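Local coordinates for ADP-ribose pyrophosphatase (Streptococcus suis, PDB 3O8S), which probably hydrolyses ADP-ribose to AMP and ribose 5-phosphate, as expected of a metal-dependent hydrolase of the Nudix family, at residues V114-V122 / E158-V166; R126-N136 / A195-D206. One frame throughout, in Å; residues are numbered along the deposited sequence.

Contact 1 (V114-V122 / E158-V166); sequences VKEEAGLDV and EFQPNSETV. With EDO (1,2-ethanediol), chain C.
Thr165 and Phe159 meet the last turn of helix 106-118, where the Nudix box of this fold runs out through Glu116-Glu117-Ala118-Gly119 into strand 120-132. The loop 158-166 closes over that helix end. Its tight part is centred on Glu117 O, which takes the hydroxyl of Thr165 in the carbonyl plane, on a lone pair, with OG1 to O at 2.6 Å. Thr165 has its OG1 between its own backbone N and carbonyl carbon (chi1 68°), which turns the hydroxyl to the helix and keeps CG2 alongside Glu117 CB. A second shell fixes this hydroxyl: Asn162 ND2 reaches Thr165 OG1 at 3.2 Å in the amide plane, while Asn162 OD1 accepts from one face, an Asx turn through Glu164 N, extended to an Asx motif by Thr165 N. The edge of the Phe159 ring also faces this carbonyl, with CE1 3.5 Å from Glu117 O. In Nudix relatives the paired glutamates of this helix commonly bind metal ions. The buried Glu117 OE1 accepts from Gly97 N, while its OE2 lies 3.2 Å from Glu164 OE1, two acceptors without a bond, their carboxylate planes 76° apart.

Close backbone packing continues at Gly119, whose positive phi (73°) ends the helix. Without a side chain, its CA comes within 3.3 Å of Glu158 O, and Phe159 CA makes a similar CH...O contact of 3.3 Å with Ala118 O.

The solvent side, with the exposed Glu158, Gln160 and Glu164, is looser. A water donates to Gln160 O and, weakly, to Glu116 O. Ethanediol, probably from the crystallisation liquor, donates to Ala118 O beside Leu120. Glu158 N bonds to Gly119 O at 3.3 Å, bent and from above the carbonyl plane.

Contact 2 (R126-N136 / A195-D206); sequences RVVAILDKHKN and ASRSEHWETRFD. With EDO (1,2-ethanediol), chain B; EDO (1,2-ethanediol), chain E.
With CG trans to the backbone N in both residues (chi1 156° in Arg126, -175° in Trp201), the two side chains reach across to each other, and the bend at chi3 of Arg126 lays its guanidinium over Trp201 CB, which sits 3.3 Å from CZ. They mark one end of a short parallel strand pairing, in which the C-terminal tail at 204-205 adds a short, weakly bonded strand alongside strand 120-132, beside a classic beta bulge at Val128 and Ala129 opposite Phe149. The guanidinium edge grips the turn after helix 186-197: NH1 bonds to Ser198 O at 2.7 Å, almost straight, and NH2 to Glu199 O. NH2 also pairs with Glu202 of the second subunit, which brings the dimer interface to this edge.

Val128 O is held twice, by Arg204 N at 3.1 Å and by Trp201 NE1 at 2.9 Å; the latter bond lies in the indole plane and helps fix the rotation of the ring. Ala195 CB covers the centre of one indole face, and Arg204 NH2 lies over the rim of the other. One residue earlier on each segment, Thr203 OG1 donates to Val127 O at 2.6 Å; further on, Ile130 N bonds to Arg204 O.

Beyond the strand pairing the C-terminal Asp206 takes over. Lys135 NZ forms a salt bridge with its OXT, to which Ser105 of the second subunit also bonds. Its side-chain carboxylate uses both syn lone pairs: OD1 accepts Asp132 N at 3.0 Å, and OD2 accepts Asn136 ND2 at 2.7 Å.

Overall arrangement
From the N-terminal end of the modelled chain, the first three strands lead into helix 106-118, whose last turn opens contact 1. Strand 120-132 then carries the chain away and supplies, at its far end, the first half of contact 2. After the return along strand 145-157, the loop 158-166 closes contact 1. Strand 167-171 and helix 186-197 follow before residues 195-206 close contact 2 at the C terminus. The two closures therefore cross rather than nest. Their centres lie about 24 Å apart, on opposite sides of the chain's centre: one ties a sheet-connecting loop to the Nudix helix, the other ties the tail to strand 120-132 at the dimer interface.

Contact 1 (V114-V122 / E158-V166)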
loop_
_atom_site.group_PDB
_atom_site.type_symbol
_atom_site.label_atom_id
_atom_site.label_comp_id
_atom_site.label_asym_id
_atom_site.label_seq_id
_atom_site.Cartn_x
_atom_site.Cartn_y
_atom_site.Cartn_z
ATOM N N VAL A 114 15.003 -8.701 3.687
ATOM C CA VAL A 114 16.058 -8.001 4.438
ATOM C C VAL A 114 17.010 -9.030 5.001
ATOM O O VAL A 114 18.223 -8.838 4.900
ATOM C CB VAL A 114 15.519 -7.065 5.548
ATOM C CG1 VAL A 114 16.653 -6.511 6.402
ATOM C CG2 VAL A 114 14.726 -5.931 4.936
ATOM N N LYS A 115 16.459 -10.133 5.560
ATOM C CA LYS A 115 17.255 -11.231 6.116
ATOM C C LYS A 115 18.134 -11.869 5.038
ATOM O O LYS A 115 19.338 -11.990 5.236
ATOM C CB LYS A 115 16.371 -12.295 6.792
ATOM C CG LYS A 115 17.168 -13.393 7.512
ATOM C CD LYS A 115 18.002 -12.834 8.679
ATOM C CE LYS A 115 18.736 -13.888 9.458
ATOM N NZ LYS A 115 19.330 -13.318 10.694
ATOM N N GLU A 116 17.537 -12.217 3.886
ATOM C CA GLU A 116 18.213 -12.863 2.757
ATOM C C GLU A 116 19.238 -11.973 2.059
ATOM O O GLU A 116 20.256 -12.478 1.619
ATOM C CB GLU A 116 17.180 -13.319 1.714
ATOM C CG GLU A 116 16.393 -14.551 2.131
ATOM C CD GLU A 116 15.242 -14.953 1.227
ATOM O OE1 GLU A 116 14.918 -14.204 0.275
ATOM O OE2 GLU A 116 14.656 -16.029 1.484
ATOM N N GLU A 117 18.955 -10.676 1.915
ATOM C CA GLU A 117 19.818 -9.752 1.174
ATOM C C GLU A 117 20.849 -9.007 2.033
ATOM O O GLU A 117 21.917 -8.684 1.511
ATOM C CB GLU A 117 18.956 -8.716 0.434
ATOM C CG GLU A 117 18.153 -9.324 -0.702
ATOM C CD GLU A 117 17.035 -8.479 -1.272
ATOM O OE1 GLU A 117 17.096 -7.235 -1.155
ATOM O OE2 GLU A 117 16.101 -9.064 -1.862
ATOM N N ALA A 118 20.521 -8.692 3.310
ATOM C CA ALA A 118 21.409 -7.893 4.157
ATOM C C ALA A 118 21.889 -8.609 5.440
ATOM O O ALA A 118 22.759 -8.062 6.139
ATOM C CB ALA A 118 20.715 -6.580 4.526
ATOM N N GLY A 119 21.352 -9.807 5.705
ATOM C CA GLY A 119 21.661 -10.609 6.887
ATOM C C GLY A 119 21.042 -10.026 8.149
ATOM O O GLY A 119 21.389 -10.431 9.264
ATOM N N LEU A 120 20.093 -9.085 7.982
ATOM C CA LEU A 120 19.523 -8.377 9.107
ATOM C C LEU A 120 18.123 -8.807 9.513
ATOM O O LEU A 120 17.260 -9.030 8.665
ATOM C CB LEU A 120 19.506 -6.849 8.816
ATOM C CG LEU A 120 20.861 -6.202 8.410
ATOM C CD1 LEU A 120 20.692 -4.704 8.151
ATOM C CD2 LEU A 120 21.935 -6.428 9.466
ATOM N N ASP A 121 17.894 -8.837 10.837
ATOM C CA ASP A 121 16.590 -9.056 11.456
ATOM C C ASP A 121 15.996 -7.696 11.676
ATOM O O ASP A 121 16.623 -6.850 12.314
ATOM C CB ASP A 121 16.689 -9.822 12.775
ATOM C CG ASP A 121 17.303 -11.207 12.673
ATOM O OD1 ASP A 121 16.940 -11.954 11.728
ATOM O OD2 ASP A 121 18.065 -11.584 13.595
ATOM N N VAL A 122 14.826 -7.454 11.085
ATOM C CA VAL A 122 14.138 -6.181 11.188
ATOM C C VAL A 122 12.676 -6.427 11.448
ATOM O O VAL A 122 12.155 -7.519 11.176
ATOM C CB VAL A 122 14.327 -5.270 9.919
ATOM C CG1 VAL A 122 15.805 -4.987 9.628
ATOM C CG2 VAL A 122 13.598 -5.827 8.680
ATOM N N GLU A 158 24.092 -9.136 10.643
ATOM C CA GLU A 158 25.276 -8.680 9.911
ATOM C C GLU A 158 25.252 -9.233 8.503
ATOM O O GLU A 158 24.647 -10.279 8.273
ATOM C CB GLU A 158 26.590 -9.086 10.636
ATOM C CG GLU A 158 26.781 -10.572 10.873
ATOM C CD GLU A 158 28.204 -10.942 11.254
ATOM O OE1 GLU A 158 28.608 -10.654 12.404
ATOM O OE2 GLU A 158 28.917 -11.517 10.400
ATOM N N PHE A 159 25.917 -8.549 7.565
ATOM C CA PHE A 159 25.953 -8.995 6.166
ATOM C C PHE A 159 26.598 -10.385 6.052
ATOM O O PHE A 159 27.580 -10.672 6.749
ATOM C CB PHE A 159 26.656 -7.976 5.251
ATOM C CG PHE A 159 26.621 -8.383 3.797
ATOM C CD1 PHE A 159 25.467 -8.215 3.038
ATOM C CD2 PHE A 159 27.725 -8.985 3.200
ATOM C CE1 PHE A 159 25.424 -8.628 1.704
ATOM C CE2 PHE A 159 27.677 -9.410 1.867
ATOM C CZ PHE A 159 26.526 -9.230 1.132
ATOM N N GLN A 160 25.992 -11.258 5.218
ATOM C CA GLN A 160 26.459 -12.631 4.978
ATOM C C GLN A 160 26.477 -12.975 3.457
ATOM O O GLN A 160 25.634 -12.469 2.717
ATOM C CB GLN A 160 25.579 -13.646 5.740
ATOM C CG GLN A 160 25.683 -13.574 7.272
ATOM C CD GLN A 160 26.650 -14.560 7.886
ATOM O OE1 GLN A 160 27.614 -15.023 7.261
ATOM N NE2 GLN A 160 26.429 -14.880 9.154
ATOM N N PRO A 161 27.391 -13.853 2.974
ATOM C CA PRO A 161 27.377 -14.213 1.535
ATOM C C PRO A 161 26.021 -14.754 1.069
ATOM O O PRO A 161 25.340 -15.460 1.822
ATOM C CB PRO A 161 28.453 -15.293 1.424
ATOM C CG PRO A 161 29.338 -15.076 2.589
ATOM C CD PRO A 161 28.464 -14.568 3.696
ATOM N N ASN A 162 25.599 -14.355 -0.143
ATOM C CA ASN A 162 24.317 -14.747 -0.745
ATOM C C ASN A 162 24.361 -14.569 -2.267
ATOM O O ASN A 162 25.299 -13.969 -2.800
ATOM C CB ASN A 162 23.132 -13.974 -0.126
ATOM C CG ASN A 162 23.131 -12.490 -0.376
ATOM O OD1 ASN A 162 22.391 -11.979 -1.219
ATOM N ND2 ASN A 162 23.947 -11.763 0.359
ATOM N N SER A 163 23.348 -15.120 -2.955
ATOM C CA SER A 163 23.198 -15.134 -4.412
ATOM C C SER A 163 22.573 -13.844 -4.983
ATOM O O SER A 163 22.555 -13.668 -6.207
ATOM C CB SER A 163 22.329 -16.321 -4.816
ATOM O OG SER A 163 21.053 -16.238 -4.198
ATOM N N GLU A 164 22.057 -12.962 -4.122
ATOM C CA GLU A 164 21.390 -11.741 -4.569
ATOM C C GLU A 164 22.265 -10.486 -4.483
ATOM O O GLU A 164 22.195 -9.647 -5.381
ATOM C CB GLU A 164 20.098 -11.509 -3.762
ATOM C CG GLU A 164 18.946 -12.405 -4.193
ATOM C CD GLU A 164 17.977 -12.798 -3.095
ATOM O OE1 GLU A 164 17.258 -11.909 -2.587
ATOM O OE2 GLU A 164 17.905 -14.006 -2.773
ATOM N N THR A 165 23.016 -10.306 -3.378
ATOM C CA THR A 165 23.809 -9.093 -3.139
ATOM C C THR A 165 25.229 -9.448 -2.757
ATOM O O THR A 165 25.501 -10.599 -2.399
ATOM C CB THR A 165 23.139 -8.200 -2.064
ATOM O OG1 THR A 165 23.199 -8.841 -0.787
ATOM C CG2 THR A 165 21.725 -7.813 -2.424
ATOM N N VAL A 166 26.141 -8.453 -2.828
ATOM C CA VAL A 166 27.585 -8.681 -2.619
ATOM C C VAL A 166 28.180 -7.817 -1.480
ATOM O O VAL A 166 29.281 -8.109 -1.022
ATOM C CB VAL A 166 28.377 -8.503 -3.958
ATOM C CG1 VAL A 166 28.026 -9.612 -4.946
ATOM C CG2 VAL A 166 28.136 -7.129 -4.597
HETATM C C1 EDO C . 24.837 -5.407 7.528
HETATM O O1 EDO C . 23.881 -5.335 6.437
HETATM C C2 EDO C . 24.888 -4.183 8.440
HETATM O O2 EDO C . 25.597 -3.122 7.796
HETATM O O HOH W 1 22.784 -12.266 4.021
#

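Contact 2 (R126-N136 / A195-D206)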
loop_
_atom_site.group_PDB
_atom_site.type_symbol
_atom_site.label_atom_id
_atom_site.label_comp_id
_atom_site.label_asym_id
_atom_site.label_seq_id
_atom_site.Cartn_x
_atom_site.Cartn_y
_atom_site.Cartn_z
ATOM N N ARG A 126 6.182 0.849 9.184
ATOM C CA ARG A 126 5.349 1.878 8.631
ATOM C C ARG A 126 5.403 1.846 7.134
ATOM O O ARG A 126 6.462 1.597 6.560
ATOM C CB ARG A 126 5.860 3.254 9.196
ATOM C CG ARG A 126 5.547 4.529 8.356
ATOM C CD ARG A 126 6.074 5.772 9.065
ATOM N NE ARG A 126 5.224 6.067 10.231
ATOM C CZ ARG A 126 5.450 7.017 11.123
ATOM N NH1 ARG A 126 6.531 7.780 11.029
ATOM N NH2 ARG A 126 4.592 7.224 12.106
ATOM N N VAL A 127 4.256 2.137 6.492
ATOM C CA VAL A 127 4.190 2.274 5.043
ATOM C C VAL A 127 4.591 3.727 4.743
ATOM O O VAL A 127 3.869 4.660 5.094
ATOM C CB VAL A 127 2.820 1.894 4.404
ATOM C CG1 VAL A 127 2.931 1.881 2.871
ATOM C CG2 VAL A 127 2.341 0.534 4.912
ATOM N N VAL A 128 5.759 3.909 4.142
ATOM C CA VAL A 128 6.219 5.253 3.772
ATOM C C VAL A 128 5.353 5.759 2.599
ATOM O O VAL A 128 4.859 6.893 2.592
ATOM C CB VAL A 128 7.740 5.275 3.393
ATOM C CG1 VAL A 128 8.169 6.664 2.925
ATOM C CG2 VAL A 128 8.639 4.769 4.529
ATOM N N ALA A 129 5.258 4.917 1.579
ATOM C CA ALA A 129 4.607 5.216 0.304
ATOM C C ALA A 129 4.286 3.965 -0.482
ATOM O O ALA A 129 4.975 2.963 -0.322
ATOM C CB ALA A 129 5.529 6.094 -0.521
ATOM N N ILE A 130 3.217 4.029 -1.306
ATOM C CA ILE A 130 2.755 3.039 -2.295
ATOM C C ILE A 130 2.788 3.799 -3.606
ATOM O O ILE A 130 1.919 4.625 -3.850
ATOM C CB ILE A 130 1.369 2.427 -1.984
ATOM C CG1 ILE A 130 1.279 1.943 -0.554
ATOM C CG2 ILE A 130 0.983 1.330 -2.969
ATOM C CD1 ILE A 130 0.164 2.541 0.084
ATOM N N LEU A 131 3.819 3.585 -4.420
ATOM C CA LEU A 131 3.992 4.420 -5.584
ATOM C C LEU A 131 4.037 3.678 -6.885
ATOM O O LEU A 131 4.611 2.610 -6.996
ATOM C CB LEU A 131 5.302 5.233 -5.427
ATOM C CG LEU A 131 5.373 6.213 -4.257
ATOM C CD1 LEU A 131 6.808 6.630 -3.987
ATOM C CD2 LEU A 131 4.443 7.425 -4.478
ATOM N N ASP A 132 3.487 4.306 -7.895
ATOM C CA ASP A 132 3.497 3.787 -9.236
ATOM C C ASP A 132 4.887 4.044 -9.837
ATOM O O ASP A 132 5.294 5.205 -9.949
ATOM C CB ASP A 132 2.382 4.464 -10.032
ATOM C CG ASP A 132 2.329 4.039 -11.465
ATOM O OD1 ASP A 132 1.946 2.880 -11.725
ATOM O OD2 ASP A 132 2.679 4.856 -12.327
ATOM N N LYS A 133 5.633 2.959 -10.149
ATOM C CA LYS A 133 6.969 3.001 -10.769
ATOM C C LYS A 133 7.023 3.972 -11.973
ATOM O O LYS A 133 7.928 4.807 -12.029
ATOM C CB LYS A 133 7.413 1.598 -11.234
ATOM C CG LYS A 133 8.875 1.554 -11.673
ATOM C CD LYS A 133 9.282 0.200 -12.197
ATOM C CE LYS A 133 10.757 0.155 -12.518
ATOM N NZ LYS A 133 11.123 -1.111 -13.199
ATOM N N HIS A 134 6.043 3.880 -12.901
ATOM C CA HIS A 134 5.978 4.721 -14.108
ATOM C C HIS A 134 5.974 6.227 -13.791
ATOM O O HIS A 134 6.563 7.000 -14.540
ATOM C CB HIS A 134 4.746 4.371 -14.948
ATOM C CG HIS A 134 4.690 5.076 -16.267
ATOM N ND1 HIS A 134 3.665 5.957 -16.569
ATOM C CD2 HIS A 134 5.540 5.015 -17.320
ATOM C CE1 HIS A 134 3.912 6.391 -17.797
ATOM N NE2 HIS A 134 5.030 5.852 -18.290
ATOM N N LYS A 135 5.334 6.630 -12.679
ATOM C CA LYS A 135 5.225 8.032 -12.281
ATOM C C LYS A 135 6.408 8.521 -11.434
ATOM O O LYS A 135 6.594 9.736 -11.317
ATOM C CB LYS A 135 3.930 8.246 -11.478
ATOM C CG LYS A 135 2.642 8.191 -12.292
ATOM C CD LYS A 135 1.446 8.448 -11.390
ATOM C CE LYS A 135 0.135 8.119 -12.045
ATOM N NZ LYS A 135 -1.005 8.528 -11.181
ATOM N N ASN A 136 7.197 7.597 -10.842
ATOM C CA ASN A 136 8.258 7.956 -9.896
ATOM C C ASN A 136 9.674 7.441 -10.212
ATOM O O ASN A 136 10.626 7.963 -9.627
ATOM C CB ASN A 136 7.867 7.440 -8.500
ATOM C CG ASN A 136 6.591 8.058 -7.975
ATOM O OD1 ASN A 136 6.603 9.123 -7.345
ATOM N ND2 ASN A 136 5.454 7.441 -8.287
ATOM N N ALA A 195 10.040 10.007 6.946
ATOM C CA ALA A 195 9.135 9.077 7.644
ATOM C C ALA A 195 9.769 8.540 8.942
ATOM O O ALA A 195 9.085 8.483 9.973
ATOM C CB ALA A 195 8.756 7.917 6.737
ATOM N N SER A 196 11.077 8.211 8.918
ATOM C CA SER A 196 11.744 7.731 10.134
ATOM C C SER A 196 11.838 8.798 11.223
ATOM O O SER A 196 11.940 8.431 12.398
ATOM C CB SER A 196 13.149 7.203 9.835
ATOM O OG SER A 196 14.082 8.256 9.708
ATOM N N ARG A 197 11.866 10.102 10.836
ATOM C CA ARG A 197 11.973 11.225 11.771
ATOM C C ARG A 197 10.606 11.749 12.261
ATOM O O ARG A 197 10.568 12.608 13.137
ATOM C CB ARG A 197 12.745 12.389 11.121
ATOM C CG ARG A 197 14.262 12.172 11.020
ATOM C CD ARG A 197 14.886 13.228 10.127
ATOM N NE ARG A 197 16.354 13.242 10.201
ATOM C CZ ARG A 197 17.146 13.901 9.350
ATOM N NH1 ARG A 197 16.622 14.603 8.350
ATOM N NH2 ARG A 197 18.467 13.854 9.489
ATOM N N SER A 198 9.504 11.269 11.699
ATOM C CA SER A 198 8.188 11.815 12.010
ATOM C C SER A 198 7.392 10.954 12.976
ATOM O O SER A 198 7.248 9.752 12.747
ATOM C CB SER A 198 7.394 11.999 10.713
ATOM O OG SER A 198 8.100 12.757 9.744
ATOM N N GLU A 199 6.858 11.561 14.042
ATOM C CA GLU A 199 5.988 10.843 14.971
ATOM C C GLU A 199 4.710 10.419 14.214
ATOM O O GLU A 199 4.320 9.251 14.249
ATOM C CB GLU A 199 5.655 11.706 16.191
ATOM C CG GLU A 199 4.687 11.027 17.130
ATOM C CD GLU A 199 4.335 11.862 18.328
ATOM O OE1 GLU A 199 3.507 12.785 18.186
ATOM O OE2 GLU A 199 4.920 11.621 19.404
ATOM N N HIS A 200 4.135 11.353 13.453
ATOM C CA HIS A 200 2.974 11.086 12.617
ATOM C C HIS A 200 3.371 11.050 11.156
ATOM O O HIS A 200 4.178 11.855 10.720
ATOM C CB HIS A 200 1.894 12.137 12.841
ATOM C CG HIS A 200 1.481 12.224 14.264
ATOM N ND1 HIS A 200 0.839 11.174 14.887
ATOM C CD2 HIS A 200 1.636 13.233 15.149
ATOM C CE1 HIS A 200 0.611 11.583 16.126
ATOM N NE2 HIS A 200 1.046 12.824 16.319
ATOM N N TRP A 201 2.767 10.152 10.385
ATOM C CA TRP A 201 3.073 10.047 8.969
ATOM C C TRP A 201 1.840 9.763 8.145
ATOM O O TRP A 201 1.094 8.834 8.435
ATOM C CB TRP A 201 4.120 8.927 8.734
ATOM C CG TRP A 201 4.577 8.826 7.303
ATOM C CD1 TRP A 201 4.243 7.859 6.401
ATOM C CD2 TRP A 201 5.452 9.738 6.614
ATOM N NE1 TRP A 201 4.831 8.120 5.188
ATOM C CE2 TRP A 201 5.583 9.269 5.291
ATOM C CE3 TRP A 201 6.153 10.901 6.998
ATOM C CZ2 TRP A 201 6.357 9.942 4.330
ATOM C CZ3 TRP A 201 6.900 11.581 6.045
ATOM C CH2 TRP A 201 7.014 11.093 4.732
ATOM N N GLU A 202 1.681 10.512 7.063
ATOM C CA GLU A 202 0.629 10.318 6.084
ATOM C C GLU A 202 1.249 9.552 4.923
ATOM O O GLU A 202 2.045 10.130 4.185
ATOM C CB GLU A 202 0.027 11.664 5.619
ATOM C CG GLU A 202 -1.280 11.476 4.856
ATOM C CD GLU A 202 -2.489 11.098 5.698
ATOM O OE1 GLU A 202 -2.460 11.307 6.933
ATOM O OE2 GLU A 202 -3.458 10.554 5.124
ATOM N N THR A 203 0.874 8.251 4.754
ATOM C CA THR A 203 1.411 7.379 3.704
ATOM C C THR A 203 1.118 7.988 2.334
ATOM O O THR A 203 -0.023 8.381 2.040
ATOM C CB THR A 203 0.840 5.982 3.894
ATOM O OG1 THR A 203 1.364 5.468 5.125
ATOM C CG2 THR A 203 1.121 5.050 2.714
ATOM N N ARG A 204 2.162 8.089 1.511
ATOM C CA ARG A 204 2.024 8.720 0.197
ATOM C C ARG A 204 1.639 7.725 -0.829
ATOM O O ARG A 204 2.103 6.599 -0.794
ATOM C CB ARG A 204 3.322 9.431 -0.225
ATOM C CG ARG A 204 3.886 10.368 0.835
ATOM C CD ARG A 204 2.947 11.516 1.197
ATOM N NE ARG A 204 3.205 11.957 2.564
ATOM C CZ ARG A 204 4.068 12.908 2.894
ATOM N NH1 ARG A 204 4.709 13.585 1.957
ATOM N NH2 ARG A 204 4.286 13.199 4.164
ATOM N N PHE A 205 0.827 8.141 -1.791
ATOM C CA PHE A 205 0.425 7.241 -2.851
ATOM C C PHE A 205 0.023 8.061 -4.063
ATOM O O PHE A 205 -0.277 9.244 -3.918
ATOM C CB PHE A 205 -0.700 6.288 -2.363
ATOM C CG PHE A 205 -2.054 6.910 -2.080
ATOM C CD1 PHE A 205 -2.250 7.719 -0.962
ATOM C CD2 PHE A 205 -3.145 6.632 -2.892
ATOM C CE1 PHE A 205 -3.506 8.270 -0.680
ATOM C CE2 PHE A 205 -4.405 7.196 -2.622
ATOM C CZ PHE A 205 -4.577 8.007 -1.513
ATOM N N ASP A 206 0.051 7.468 -5.256
ATOM C CA ASP A 206 -0.365 8.184 -6.477
ATOM C C ASP A 206 -1.077 7.247 -7.460
ATOM O O ASP A 206 -1.333 6.083 -7.084
ATOM C CB ASP A 206 0.828 8.886 -7.157
ATOM C CG ASP A 206 2.052 8.039 -7.480
ATOM O OD1 ASP A 206 1.950 6.790 -7.444
ATOM O OD2 ASP A 206 3.099 8.622 -7.788
ATOM O OXT ASP A 206 -1.449 7.700 -8.569
HETATM C C1 EDO B . 5.879 14.853 12.617
HETATM O O1 EDO B . 4.796 14.156 13.264
HETATM C C2 EDO B . 6.950 15.375 13.598
HETATM O O2 EDO B . 7.581 14.339 14.387
HETATM C C1 EDO E . -1.216 8.019 14.159
HETATM O O1 EDO E . -0.301 8.991 13.640
HETATM C C2 EDO E . -1.367 8.250 15.656
HETATM O O2 EDO E . -0.059 8.206 16.235
HETATM O O HOH W 2 0.101 4.035 -5.930
#